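Local coordinates for lipoprotein (Colwellia psychrerythraea, PDB 3O0Y) that is a putative lipoprotein of unknown function, possibly lipid-binding, from a bacterial family grouped with metallopeptidase-like proteins, at residues A[187-192]-A[266-271]; A[196-201]-A[545-550]; A[384-389]-A[402-407]; A[450-455]-A[461-466]. One frame throughout, in Å; residues are numbered along the deposited sequence.

Interaction 1: residues A[187-192]-A[266-271]; sequences ADAAQN and EQLLSE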
loop_
_atom_site.group_PDB
_atom_site.type_symbol
_atom_site.label_atom_id
_atom_site.label_comp_id
_atom_site.label_asym_id
_atom_site.label_seq_id
_atom_site.Cartn_x
_atom_site.Cartn_y
_atom_site.Cartn_z
ATOM N N ALA A 187 5.536 18.137 -18.736
ATOM C CA ALA A 187 4.358 17.906 -19.607
ATOM C C ALA A 187 3.075 18.123 -18.814
ATOM O O ALA A 187 2.128 18.684 -19.308
ATOM C CB ALA A 187 4.376 16.465 -20.253
ATOM N N ASP A 188 2.986 17.530 -17.622
ATOM C CA ASP A 188 1.809 17.733 -16.813
ATOM C C ASP A 188 1.598 19.198 -16.419
ATOM O O ASP A 188 0.506 19.716 -16.551
ATOM C CB ASP A 188 1.883 16.847 -15.556
ATOM C CG ASP A 188 1.848 15.353 -15.845
ATOM O OD1 ASP A 188 1.761 14.903 -16.998
ATOM O OD2 ASP A 188 1.896 14.592 -14.823
ATOM N N ALA A 189 2.658 19.869 -15.993
ATOM C CA ALA A 189 2.587 21.291 -15.666
ATOM C C ALA A 189 2.165 22.170 -16.874
ATOM O O ALA A 189 1.435 23.153 -16.707
ATOM C CB ALA A 189 3.925 21.772 -15.027
ATOM N N ALA A 190 2.495 21.734 -18.078
ATOM C CA ALA A 190 2.104 22.456 -19.309
ATOM C C ALA A 190 0.580 22.438 -19.495
ATOM O O ALA A 190 0.018 23.359 -20.092
ATOM C CB ALA A 190 2.807 21.887 -20.520
ATOM N N GLN A 191 -0.070 21.402 -18.964
ATOM C CA GLN A 191 -1.525 21.263 -18.931
ATOM C C GLN A 191 -2.148 21.771 -17.630
ATOM O O GLN A 191 -3.287 21.403 -17.323
ATOM C CB GLN A 191 -1.865 19.776 -18.912
ATOM C CG GLN A 191 -1.780 19.086 -20.162
ATOM C CD GLN A 191 -2.047 17.580 -19.956
ATOM O OE1 GLN A 191 -3.142 17.192 -19.530
ATOM N NE2 GLN A 191 -1.090 16.760 -20.323
ATOM N N ASN A 192 -1.385 22.489 -16.814
ATOM C CA ASN A 192 -1.839 23.004 -15.531
ATOM C C ASN A 192 -2.182 21.906 -14.511
ATOM O O ASN A 192 -2.966 22.103 -13.613
ATOM C CB ASN A 192 -3.058 23.879 -15.697
ATOM C CG ASN A 192 -2.732 25.141 -16.493
ATOM O OD1 ASN A 192 -1.723 25.836 -16.227
ATOM N ND2 ASN A 192 -3.576 25.444 -17.460
ATOM N N GLU A 266 11.765 22.769 -7.616
ATOM C CA GLU A 266 11.863 24.166 -7.152
ATOM C C GLU A 266 11.329 25.197 -8.167
ATOM O O GLU A 266 10.568 26.109 -7.772
ATOM C CB GLU A 266 13.300 24.489 -6.721
ATOM C CG GLU A 266 13.604 23.927 -5.351
ATOM C CD GLU A 266 15.078 24.009 -4.929
ATOM O OE1 GLU A 266 15.327 23.970 -3.710
ATOM O OE2 GLU A 266 15.979 24.077 -5.797
ATOM N N GLN A 267 11.676 25.051 -9.451
ATOM C CA GLN A 267 11.114 25.895 -10.533
ATOM C C GLN A 267 9.595 25.901 -10.583
ATOM O O GLN A 267 9.014 26.865 -10.994
ATOM C CB GLN A 267 11.535 25.466 -11.962
ATOM C CG GLN A 267 13.003 25.424 -12.322
ATOM C CD GLN A 267 13.808 26.466 -11.646
ATOM O OE1 GLN A 267 13.765 27.669 -12.019
ATOM N NE2 GLN A 267 14.596 26.034 -10.673
ATOM N N LEU A 268 8.964 24.785 -10.243
ATOM C CA LEU A 268 7.505 24.699 -10.260
ATOM C C LEU A 268 6.744 25.288 -9.068
ATOM O O LEU A 268 5.540 25.496 -9.143
ATOM C CB LEU A 268 7.138 23.196 -10.315
ATOM C CG LEU A 268 6.475 22.740 -11.577
ATOM C CD1 LEU A 268 6.909 23.432 -12.813
ATOM C CD2 LEU A 268 6.688 21.207 -11.679
ATOM N N LEU A 269 7.448 25.559 -7.970
ATOM C CA LEU A 269 6.835 26.057 -6.746
ATOM C C LEU A 269 5.998 27.299 -6.931
ATOM O O LEU A 269 4.949 27.433 -6.340
ATOM C CB LEU A 269 7.930 26.310 -5.706
ATOM C CG LEU A 269 7.879 25.663 -4.309
ATOM C CD1 LEU A 269 7.065 24.355 -4.177
ATOM C CD2 LEU A 269 9.311 25.516 -3.764
ATOM N N SER A 270 6.418 28.202 -7.803
ATOM C CA SER A 270 5.642 29.421 -7.944
ATOM C C SER A 270 4.306 29.216 -8.667
ATOM O O SER A 270 3.360 29.980 -8.437
ATOM C CB SER A 270 6.486 30.488 -8.631
ATOM O OG SER A 270 6.913 30.012 -9.892
ATOM N N GLU A 271 4.202 28.168 -9.487
ATOM C CA GLU A 271 2.970 27.853 -10.192
ATOM C C GLU A 271 2.096 26.884 -9.363
ATOM O O GLU A 271 0.891 26.762 -9.612
ATOM C CB GLU A 271 3.264 27.200 -11.562
ATOM C CG GLU A 271 4.010 28.036 -12.607
ATOM C CD GLU A 271 4.757 27.142 -13.623
ATOM O OE1 GLU A 271 4.150 26.177 -14.191
ATOM O OE2 GLU A 271 5.967 27.401 -13.843
HETATM O O HOH W 1 1.861 24.608 -14.432
#

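Interaction 2: residues A[196-201]-A[545-550]; sequences SKVTLQ and RYMAWP. With SO4 (sulfate ion), chain D.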
loop_
_atom_site.group_PDB
_atom_site.type_symbol
_atom_site.label_atom_id
_atom_site.label_comp_id
_atom_site.label_asym_id
_atom_site.label_seq_id
_atom_site.Cartn_x
_atom_site.Cartn_y
_atom_site.Cartn_z
ATOM N N SER A 196 -0.007 20.652 -5.242
ATOM C CA SER A 196 -0.070 21.735 -4.316
ATOM C C SER A 196 1.324 22.105 -3.824
ATOM O O SER A 196 2.285 21.314 -3.906
ATOM C CB SER A 196 -0.943 21.463 -3.128
ATOM O OG SER A 196 -0.262 20.546 -2.260
ATOM N N LYS A 197 1.437 23.348 -3.337
ATOM C CA LYS A 197 2.715 23.823 -2.776
ATOM C C LYS A 197 3.230 22.915 -1.678
ATOM O O LYS A 197 4.387 22.542 -1.676
ATOM C CB LYS A 197 2.576 25.253 -2.239
ATOM C CG LYS A 197 2.428 26.313 -3.356
ATOM C CD LYS A 197 2.350 27.773 -2.825
ATOM C CE LYS A 197 1.942 28.800 -3.912
ATOM N NZ LYS A 197 2.881 28.857 -5.127
ATOM N N VAL A 198 2.337 22.497 -0.788
ATOM C CA VAL A 198 2.668 21.601 0.309
ATOM C C VAL A 198 3.265 20.271 -0.205
ATOM O O VAL A 198 4.256 19.748 0.376
ATOM C CB VAL A 198 1.456 21.447 1.250
ATOM C CG1 VAL A 198 1.607 20.194 2.175
ATOM C CG2 VAL A 198 1.246 22.685 2.139
ATOM N N THR A 199 2.643 19.700 -1.223
ATOM C CA THR A 199 3.087 18.408 -1.769
ATOM C C THR A 199 4.441 18.581 -2.433
ATOM O O THR A 199 5.355 17.814 -2.169
ATOM C CB THR A 199 2.100 17.837 -2.787
ATOM O OG1 THR A 199 0.838 17.654 -2.132
ATOM C CG2 THR A 199 2.602 16.496 -3.411
ATOM N N LEU A 200 4.587 19.620 -3.248
ATOM C CA LEU A 200 5.849 19.905 -3.872
ATOM C C LEU A 200 6.977 20.219 -2.871
ATOM O O LEU A 200 8.119 19.793 -3.071
ATOM C CB LEU A 200 5.670 20.996 -4.925
ATOM C CG LEU A 200 6.638 21.086 -6.089
ATOM C CD1 LEU A 200 6.855 19.760 -6.836
ATOM C CD2 LEU A 200 6.114 22.150 -7.043
ATOM N N GLN A 201 6.677 20.970 -1.815
ATOM C CA GLN A 201 7.656 21.308 -0.801
ATOM C C GLN A 201 8.091 20.040 -0.093
ATOM O O GLN A 201 9.257 19.903 0.270
ATOM C CB GLN A 201 7.076 22.279 0.227
ATOM C CG GLN A 201 6.824 23.683 -0.322
ATOM C CD GLN A 201 6.048 24.595 0.620
ATOM O OE1 GLN A 201 5.088 24.175 1.307
ATOM N NE2 GLN A 201 6.439 25.877 0.625
ATOM N N ARG A 545 -0.425 12.893 2.972
ATOM C CA ARG A 545 -0.559 11.653 2.215
ATOM C C ARG A 545 -1.884 11.695 1.416
ATOM O O ARG A 545 -1.881 11.376 0.223
ATOM C CB ARG A 545 -0.563 10.439 3.176
ATOM C CG ARG A 545 -1.180 9.190 2.630
ATOM C CD ARG A 545 -1.171 8.084 3.698
ATOM N NE ARG A 545 -2.107 7.038 3.379
ATOM C CZ ARG A 545 -2.195 5.925 4.079
ATOM N NH1 ARG A 545 -3.091 5.033 3.757
ATOM N NH2 ARG A 545 -1.388 5.751 5.121
ATOM N N TYR A 546 -2.981 12.046 2.065
ATOM C CA TYR A 546 -4.322 11.989 1.411
ATOM C C TYR A 546 -4.357 12.951 0.255
ATOM O O TYR A 546 -4.963 12.704 -0.814
ATOM C CB TYR A 546 -5.469 12.272 2.368
ATOM C CG TYR A 546 -5.466 11.372 3.597
ATOM C CD1 TYR A 546 -4.874 10.136 3.608
ATOM C CD2 TYR A 546 -5.999 11.829 4.763
ATOM C CE1 TYR A 546 -4.861 9.390 4.785
ATOM C CE2 TYR A 546 -5.982 11.071 5.938
ATOM C CZ TYR A 546 -5.399 9.901 5.938
ATOM O OH TYR A 546 -5.383 9.212 7.176
ATOM N N MET A 547 -3.665 14.060 0.449
ATOM C CA MET A 547 -3.565 15.110 -0.598
ATOM C C MET A 547 -2.821 14.574 -1.841
ATOM O O MET A 547 -3.194 14.884 -2.943
ATOM C CB MET A 547 -2.872 16.373 -0.084
ATOM C CG MET A 547 -3.659 17.223 0.937
ATOM S SD MET A 547 -2.684 18.492 1.884
ATOM C CE MET A 547 -1.925 19.363 0.441
ATOM N N ALA A 548 -1.816 13.725 -1.654
ATOM C CA ALA A 548 -1.004 13.135 -2.751
ATOM C C ALA A 548 -1.668 11.930 -3.362
ATOM O O ALA A 548 -1.363 11.582 -4.501
ATOM C CB ALA A 548 0.410 12.703 -2.209
ATOM N N TRP A 549 -2.502 11.227 -2.577
ATOM C CA TRP A 549 -3.173 9.964 -2.970
ATOM C C TRP A 549 -4.696 10.033 -2.900
ATOM O O TRP A 549 -5.330 9.291 -2.183
ATOM C CB TRP A 549 -2.736 8.811 -2.065
ATOM C CG TRP A 549 -1.341 8.405 -2.123
ATOM C CD1 TRP A 549 -0.400 8.730 -3.062
ATOM C CD2 TRP A 549 -0.694 7.481 -1.230
ATOM N NE1 TRP A 549 0.790 8.115 -2.775
ATOM C CE2 TRP A 549 0.639 7.351 -1.652
ATOM C CE3 TRP A 549 -1.105 6.781 -0.096
ATOM C CZ2 TRP A 549 1.550 6.548 -0.984
ATOM C CZ3 TRP A 549 -0.202 6.011 0.586
ATOM C CH2 TRP A 549 1.107 5.864 0.120
ATOM N N PRO A 550 -5.327 10.972 -3.611
ATOM C CA PRO A 550 -6.767 11.049 -3.564
ATOM C C PRO A 550 -7.505 9.745 -3.784
ATOM O O PRO A 550 -7.266 9.017 -4.739
ATOM C CB PRO A 550 -7.126 12.062 -4.670
ATOM C CG PRO A 550 -5.884 12.535 -5.185
ATOM C CD PRO A 550 -4.766 11.662 -4.748
HETATM S S SO4 D . -2.453 2.165 6.765
HETATM O O1 SO4 D . -3.775 2.014 7.432
HETATM O O2 SO4 D . -1.469 1.535 7.581
HETATM O O3 SO4 D . -2.391 1.464 5.459
HETATM O O4 SO4 D . -2.216 3.541 6.419
#

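Interaction 3: residues A[384-389]-A[402-407]; sequences YQVEVK and GQYTSP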
loop_
_atom_site.group_PDB
_atom_site.type_symbol
_atom_site.label_atom_id
_atom_site.label_comp_id
_atom_site.label_asym_id
_atom_site.label_seq_id
_atom_site.Cartn_x
_atom_site.Cartn_y
_atom_site.Cartn_z
ATOM N N TYR A 384 3.513 -19.297 3.156
ATOM C CA TYR A 384 4.494 -18.290 3.490
ATOM C C TYR A 384 4.350 -17.894 4.959
ATOM O O TYR A 384 3.238 -17.829 5.436
ATOM C CB TYR A 384 4.303 -17.023 2.666
ATOM C CG TYR A 384 4.276 -17.216 1.200
ATOM C CD1 TYR A 384 5.401 -16.910 0.405
ATOM C CD2 TYR A 384 3.089 -17.520 0.541
ATOM C CE1 TYR A 384 5.332 -17.033 -0.968
ATOM C CE2 TYR A 384 3.036 -17.645 -0.863
ATOM C CZ TYR A 384 4.182 -17.409 -1.584
ATOM O OH TYR A 384 4.157 -17.466 -2.950
ATOM N N GLN A 385 5.479 -17.807 5.668
ATOM C CA GLN A 385 5.444 -17.453 7.078
ATOM C C GLN A 385 5.910 -16.017 7.199
ATOM O O GLN A 385 6.972 -15.693 6.714
ATOM C CB GLN A 385 6.375 -18.346 7.903
ATOM C CG GLN A 385 5.739 -19.677 8.277
ATOM C CD GLN A 385 6.151 -20.160 9.700
ATOM O OE1 GLN A 385 7.220 -19.773 10.256
ATOM N NE2 GLN A 385 5.300 -21.009 10.290
ATOM N N VAL A 386 5.205 -15.203 7.959
ATOM C CA VAL A 386 5.562 -13.820 8.113
ATOM C C VAL A 386 6.736 -13.621 9.075
ATOM O O VAL A 386 6.956 -14.435 9.979
ATOM C CB VAL A 386 4.327 -13.025 8.666
ATOM C CG1 VAL A 386 4.005 -13.411 10.131
ATOM C CG2 VAL A 386 4.531 -11.525 8.569
ATOM N N GLU A 387 7.485 -12.572 8.844
ATOM C CA GLU A 387 8.572 -12.185 9.725
ATOM C C GLU A 387 8.385 -10.731 10.154
ATOM O O GLU A 387 7.823 -9.942 9.422
ATOM C CB GLU A 387 9.926 -12.339 9.043
ATOM C CG GLU A 387 10.193 -13.816 8.724
ATOM C CD GLU A 387 11.622 -14.122 8.245
ATOM O OE1 GLU A 387 12.519 -13.198 8.275
ATOM O OE2 GLU A 387 11.774 -15.293 7.788
ATOM N N VAL A 388 8.869 -10.408 11.345
ATOM C CA VAL A 388 8.767 -9.037 11.875
ATOM C C VAL A 388 10.142 -8.353 11.825
ATOM O O VAL A 388 11.143 -8.966 12.326
ATOM C CB VAL A 388 8.265 -9.061 13.311
ATOM C CG1 VAL A 388 8.228 -7.616 13.921
ATOM C CG2 VAL A 388 6.857 -9.728 13.399
ATOM N N LYS A 389 10.232 -7.115 11.304
ATOM C CA LYS A 389 11.443 -6.304 11.255
ATOM C C LYS A 389 11.136 -4.864 11.668
ATOM O O LYS A 389 10.056 -4.385 11.428
ATOM C CB LYS A 389 12.031 -6.226 9.857
ATOM C CG LYS A 389 12.619 -7.553 9.354
ATOM C CD LYS A 389 13.315 -7.411 7.940
ATOM C CE LYS A 389 14.687 -6.723 7.976
ATOM N NZ LYS A 389 15.531 -6.730 6.632
ATOM N N GLY A 402 3.555 1.292 10.952
ATOM C CA GLY A 402 3.741 -0.108 10.545
ATOM C C GLY A 402 3.447 -0.300 9.080
ATOM O O GLY A 402 2.791 0.530 8.476
ATOM N N GLN A 403 3.880 -1.433 8.501
ATOM C CA GLN A 403 3.629 -1.652 7.066
ATOM C C GLN A 403 3.821 -3.137 6.856
ATOM O O GLN A 403 4.503 -3.795 7.630
ATOM C CB GLN A 403 4.655 -0.875 6.266
ATOM C CG GLN A 403 4.479 -0.951 4.783
ATOM C CD GLN A 403 5.282 0.129 4.119
ATOM O OE1 GLN A 403 6.483 0.235 4.340
ATOM N NE2 GLN A 403 4.589 1.025 3.418
ATOM N N TYR A 404 3.255 -3.663 5.790
ATOM C CA TYR A 404 3.480 -5.051 5.425
ATOM C C TYR A 404 4.010 -5.018 4.005
ATOM O O TYR A 404 3.448 -4.314 3.136
ATOM C CB TYR A 404 2.183 -5.878 5.442
ATOM C CG TYR A 404 2.380 -7.275 4.917
ATOM C CD1 TYR A 404 3.003 -8.210 5.649
ATOM C CD2 TYR A 404 1.974 -7.629 3.642
ATOM C CE1 TYR A 404 3.202 -9.487 5.156
ATOM C CE2 TYR A 404 2.154 -8.873 3.144
ATOM C CZ TYR A 404 2.802 -9.792 3.857
ATOM O OH TYR A 404 3.003 -11.043 3.358
ATOM N N THR A 405 5.073 -5.764 3.777
ATOM C CA THR A 405 5.580 -6.047 2.399
ATOM C C THR A 405 5.434 -7.478 2.009
ATOM O O THR A 405 5.658 -8.359 2.822
ATOM C CB THR A 405 7.039 -5.595 2.232
ATOM O OG1 THR A 405 7.864 -6.192 3.240
ATOM C CG2 THR A 405 7.144 -4.060 2.356
ATOM N N SER A 406 4.908 -7.696 0.794
ATOM C CA SER A 406 4.634 -9.057 0.320
ATOM C C SER A 406 5.892 -9.923 0.199
ATOM O O SER A 406 7.003 -9.413 -0.031
ATOM C CB SER A 406 3.987 -8.956 -1.037
ATOM O OG SER A 406 3.928 -10.258 -1.701
ATOM N N PRO A 407 5.730 -11.225 0.385
ATOM C CA PRO A 407 6.855 -12.106 -0.013
ATOM C C PRO A 407 7.138 -12.050 -1.534
ATOM O O PRO A 407 6.299 -11.662 -2.323
ATOM C CB PRO A 407 6.350 -13.485 0.322
ATOM C CG PRO A 407 4.985 -13.300 1.018
ATOM C CD PRO A 407 4.493 -11.975 0.567
#

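Interaction 4: residues A[450-455]-A[461-466]; sequences LNLDQA and RRIAPY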
loop_
_atom_site.group_PDB
_atom_site.type_symbol
_atom_site.label_atom_id
_atom_site.label_comp_id
_atom_site.label_asym_id
_atom_site.label_seq_id
_atom_site.Cartn_x
_atom_site.Cartn_y
_atom_site.Cartn_z
ATOM N N LEU A 450 -2.199 -16.063 0.934
ATOM C CA LEU A 450 -3.209 -16.943 0.323
ATOM C C LEU A 450 -3.439 -16.588 -1.149
ATOM O O LEU A 450 -3.581 -17.477 -1.963
ATOM C CB LEU A 450 -4.509 -16.969 1.140
ATOM C CG LEU A 450 -4.450 -17.762 2.421
ATOM C CD1 LEU A 450 -5.726 -17.479 3.308
ATOM C CD2 LEU A 450 -4.273 -19.334 2.138
ATOM N N ASN A 451 -3.513 -15.300 -1.482
ATOM C CA ASN A 451 -3.749 -14.936 -2.862
ATOM C C ASN A 451 -2.582 -15.408 -3.733
ATOM O O ASN A 451 -2.835 -15.950 -4.819
ATOM C CB ASN A 451 -3.878 -13.456 -2.985
ATOM C CG ASN A 451 -4.502 -13.016 -4.294
ATOM O OD1 ASN A 451 -4.698 -13.813 -5.266
ATOM N ND2 ASN A 451 -4.810 -11.747 -4.355
ATOM N N LEU A 452 -1.339 -15.286 -3.225
ATOM C CA LEU A 452 -0.205 -15.751 -4.006
ATOM C C LEU A 452 -0.258 -17.238 -4.245
ATOM O O LEU A 452 0.087 -17.723 -5.340
ATOM C CB LEU A 452 1.087 -15.443 -3.285
ATOM C CG LEU A 452 1.533 -14.025 -3.289
ATOM C CD1 LEU A 452 2.795 -13.902 -2.294
ATOM C CD2 LEU A 452 1.831 -13.457 -4.711
ATOM N N ASP A 453 -0.785 -17.997 -3.259
ATOM C CA ASP A 453 -0.909 -19.419 -3.396
ATOM C C ASP A 453 -1.948 -19.937 -4.470
ATOM O O ASP A 453 -1.962 -21.151 -4.783
ATOM C CB ASP A 453 -1.280 -20.069 -2.080
ATOM C CG ASP A 453 -0.120 -20.279 -1.127
ATOM O OD1 ASP A 453 1.060 -20.361 -1.535
ATOM O OD2 ASP A 453 -0.447 -20.340 0.117
ATOM N N GLN A 454 -2.790 -19.061 -5.001
ATOM C CA GLN A 454 -3.754 -19.428 -6.027
ATOM C C GLN A 454 -3.143 -19.556 -7.390
ATOM O O GLN A 454 -3.369 -18.759 -8.315
ATOM C CB GLN A 454 -4.986 -18.507 -5.985
ATOM C CG GLN A 454 -5.575 -18.331 -4.562
ATOM C CD GLN A 454 -5.788 -19.632 -3.795
ATOM O OE1 GLN A 454 -5.251 -19.781 -2.670
ATOM N NE2 GLN A 454 -6.462 -20.564 -4.384
ATOM N N ALA A 455 -2.307 -20.562 -7.531
ATOM C CA ALA A 455 -1.428 -20.612 -8.659
ATOM C C ALA A 455 -2.158 -20.952 -9.955
ATOM O O ALA A 455 -1.551 -20.809 -11.043
ATOM C CB ALA A 455 -0.329 -21.684 -8.424
ATOM N N ARG A 461 -3.788 -11.781 -11.325
ATOM C CA ARG A 461 -4.766 -12.067 -10.297
ATOM C C ARG A 461 -4.184 -12.526 -8.983
ATOM O O ARG A 461 -4.814 -12.317 -7.933
ATOM C CB ARG A 461 -5.815 -13.087 -10.719
ATOM C CG ARG A 461 -6.882 -12.408 -11.636
ATOM C CD ARG A 461 -8.170 -13.228 -11.596
ATOM N NE ARG A 461 -8.804 -13.308 -10.269
ATOM C CZ ARG A 461 -9.870 -14.022 -9.976
ATOM N NH1 ARG A 461 -10.499 -14.798 -10.877
ATOM N NH2 ARG A 461 -10.342 -14.013 -8.739
ATOM N N ARG A 462 -2.990 -13.089 -9.012
ATOM C CA ARG A 462 -2.338 -13.508 -7.802
ATOM C C ARG A 462 -1.748 -12.361 -6.953
ATOM O O ARG A 462 -1.522 -12.521 -5.760
ATOM C CB ARG A 462 -1.262 -14.574 -8.054
ATOM C CG ARG A 462 -1.827 -15.789 -8.693
ATOM C CD ARG A 462 -0.813 -16.691 -9.240
ATOM N NE ARG A 462 0.030 -17.223 -8.185
ATOM C CZ ARG A 462 1.155 -17.918 -8.402
ATOM N NH1 ARG A 462 1.535 -18.210 -9.644
ATOM N NH2 ARG A 462 1.848 -18.415 -7.395
ATOM N N ILE A 463 -1.522 -11.219 -7.568
ATOM C CA ILE A 463 -0.977 -10.017 -6.916
ATOM C C ILE A 463 -1.869 -8.783 -7.079
ATOM O O ILE A 463 -1.406 -7.637 -6.916
ATOM C CB ILE A 463 0.395 -9.669 -7.488
ATOM C CG1 ILE A 463 0.349 -9.523 -9.008
ATOM C CG2 ILE A 463 1.396 -10.832 -7.175
ATOM C CD1 ILE A 463 1.552 -8.641 -9.601
ATOM N N ALA A 464 -3.133 -8.995 -7.432
ATOM C CA ALA A 464 -4.039 -7.911 -7.837
ATOM C C ALA A 464 -4.122 -6.910 -6.690
ATOM O O ALA A 464 -4.461 -7.314 -5.581
ATOM C CB ALA A 464 -5.473 -8.530 -8.101
ATOM N N PRO A 465 -3.864 -5.614 -6.944
ATOM C CA PRO A 465 -3.835 -4.632 -5.852
ATOM C C PRO A 465 -5.159 -3.872 -5.802
ATOM O O PRO A 465 -5.170 -2.684 -6.301
ATOM C CB PRO A 465 -2.834 -3.599 -6.332
ATOM C CG PRO A 465 -2.830 -3.712 -7.765
ATOM C CD PRO A 465 -3.327 -5.052 -8.183
ATOM N N TYR A 466 -6.261 -4.554 -5.628
ATOM C CA TYR A 466 -7.568 -3.983 -5.339
ATOM C C TYR A 466 -7.557 -3.339 -3.915
ATOM O O TYR A 466 -7.672 -4.021 -2.905
ATOM C CB TYR A 466 -8.627 -5.073 -5.420
ATOM C CG TYR A 466 -8.977 -5.397 -6.837
ATOM C CD1 TYR A 466 -9.695 -4.477 -7.603
ATOM C CD2 TYR A 466 -8.557 -6.579 -7.449
ATOM C CE1 TYR A 466 -9.965 -4.736 -8.957
ATOM C CE2 TYR A 466 -8.852 -6.805 -8.785
ATOM C CZ TYR A 466 -9.548 -5.928 -9.499
ATOM O OH TYR A 466 -9.873 -6.206 -10.838
HETATM O O HOH W 2 -0.078 -17.898 -12.175
#

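Interaction 1: residues A[187-192]-A[266-271]
The carbonyl oxygen A189 O is bridged to the carboxylate of E271 by one water molecule, which donates to A189 O at 2.7 Å and to E271 OE1 at 2.8 Å. A189 O has a second donor in its own segment, the amide N192 N at 2.9 Å, and so carries both the turn of its helix and the water link to the other segment. The carboxylate is delivered by a side chain that leaves with CG anti to its carbonyl carbon and then runs nearly straight (chi2 155°), which brings OE1 close to the methyl A189 CB as well. That methyl faces the second segment and meets the terminal branch of a leucine: A189 CB lies 4.1 Å from L268 CD1.

The turn is a Schellman motif. N192, with positive phi, ends helix 174-190; besides its own bond to A189 O, the amide that follows it reaches back to D188 O. The second segment runs off the C-terminal part of the long helix 236-268, so two helices are brought together near their C-terminal ends at the surface of a largely helical part of the chain, burying just 80 Å² between them. Beyond the pair, L268 also packs on L194 and on L200 of helix 197-210, and R273 donates to N192 O. D188, buried on helix 174-190, forms a salt bridge with K184 and accepts from the amide of G125.

Interaction 2: residues A[196-201]-A[545-550]
The guanidinium of R545 meets a sulfate ion, probably from the crystallisation liquor, at its edge and in its plane: R545 NH2 donates to sulfate O4 at 2.7 Å, with an N-H...O angle of 156°, while the bond from R545 NH1 to the same oxygen is weak. The contact itself joins two helices side by side: the last turn of helix 536-548 packs against the side of the first turn of helix 197-210, whose N-cap residue is S196. T199 and A548 come nearest, their CA atoms 6.7 Å apart.

CG anti to the backbone N (chi1 158°) and an extended chain from CG to NE carry the R545 guanidinium away from the other segment. R504, R507 and Y556 also bond the sulfate, which makes an anion site on that side of helix 536-548. One side chain makes the junction. M547 runs out extended through chi2 and bends at chi3 (53°), placing its methyl among S196, V198 and T199. Its chain crosses V198 at about a right angle, with M547 CE 4.0 Å from V198 CG1, and slides past T199 in the opposite direction. R521 of helix 521-532 touches both M547 and V198. The shortest approach is that of M547 CE to the hydroxyl oxygen S196 OG, 3.4 Å.

Interaction 3: residues A[384-389]-A[402-407]
The two segments belong to the outer strands of a three-stranded mixed sheet, and their backbones come nearest beyond the strands themselves, where the CA atoms of Y384 and P407 are 7.5 Å apart. The side chains of these two residues cross at about a right angle: P407 CB is 3.6 Å from Y384 CD1, and P407 CG lies 3.7 Å from that same ring carbon. The tyrosine reaches the proline because its CG stands anti to the carbonyl carbon (chi1 -54°). Farther along, V386 sends its CG2 methyl to the edge of the Y404 ring, near the ring plane, with V386 CG2 4.2 Å from Y404 CE1.

Strand 416-419 lies between the two, parallel to 387-390 and antiparallel to 402-405, so the outer strands run in opposite directions, and the contact between the segments is made by side chains, with Y384 and P407 lying beyond the strands. Backbone bonds to the central strand hold each of them, E387 and K389 to Y417 on one side and Q403 to W418 on the other. H445 of helix 444-452, which packs on the same region, links the segments through both ring nitrogens, ND1 with Y404 OH and NE2 with Y384 O, while Y384 OH bonds to V409 O. Just after strand 402-405, S406 OG donates to P407 O at 2.8 Å, in the carbonyl plane and on a lone pair, at a C=O...donor angle of 127°.

Interaction 4: residues A[450-455]-A[461-466]
R462 grips the carbonyl oxygen of L452 side-on with two nitrogens, R462 NH2 at 2.8 Å and R462 NE at 2.9 Å from L452 O. Both bonds keep the oxygen close to the guanidinium plane, 8° out of it, yet the two donors come to it from opposite faces of the carbonyl plane. One face of the guanidinium is covered by backbone: A455 CA sits 3.6 Å above the plane, over its centre. The edge also meets a water, which accepts from R462 NH1 at 3.0 Å. A bend at chi3 (64°) turns the arginine back toward the first segment, and its aliphatic part lies against a second carbonyl, with R462 CG 3.4 Å from Q454 O. Beside this, the methyls L452 CD2 and I463 CG2 meet at 3.6 Å.

The carbonyls are presented by the way the chain leaves helix 444-452. Q454 is the centre of an inverse gamma turn, which swings A455 over the arginine; its closing bond, A455 N to D453 O, is weak. Farther out, D453 bonds to S383 and packs on Y384, while R461 reaches N105 of helix 100-117. The positive charge of R462 close to the carboxyl end of a helix is probably favourable to the helix dipole. Taken as a fold element, this is a tight connection between consecutive helices, 444-452 and the short, weakly bonded 459-462, clasped by an arginine on a carbonyl near the C-terminal end of the first.

Overall arrangement
From the N terminus, helix 174-190 supplies the first half of interaction 1 and the following helix 197-210 the first half of interaction 2. Interaction 1 closes at the end of helix 236-268, but interaction 2 closes only at 545-550, so the two cross along the chain; they also touch, K197 bonding to L269 O and L200 packing on L268. Within the long span of interaction 2, interactions 3 and 4 close short loops one after the other. They adjoin as well, through Y384 with D453 and P407 with L452, joining the small sheet to helix 444-452. The first pair lies across the chain's centre from the second.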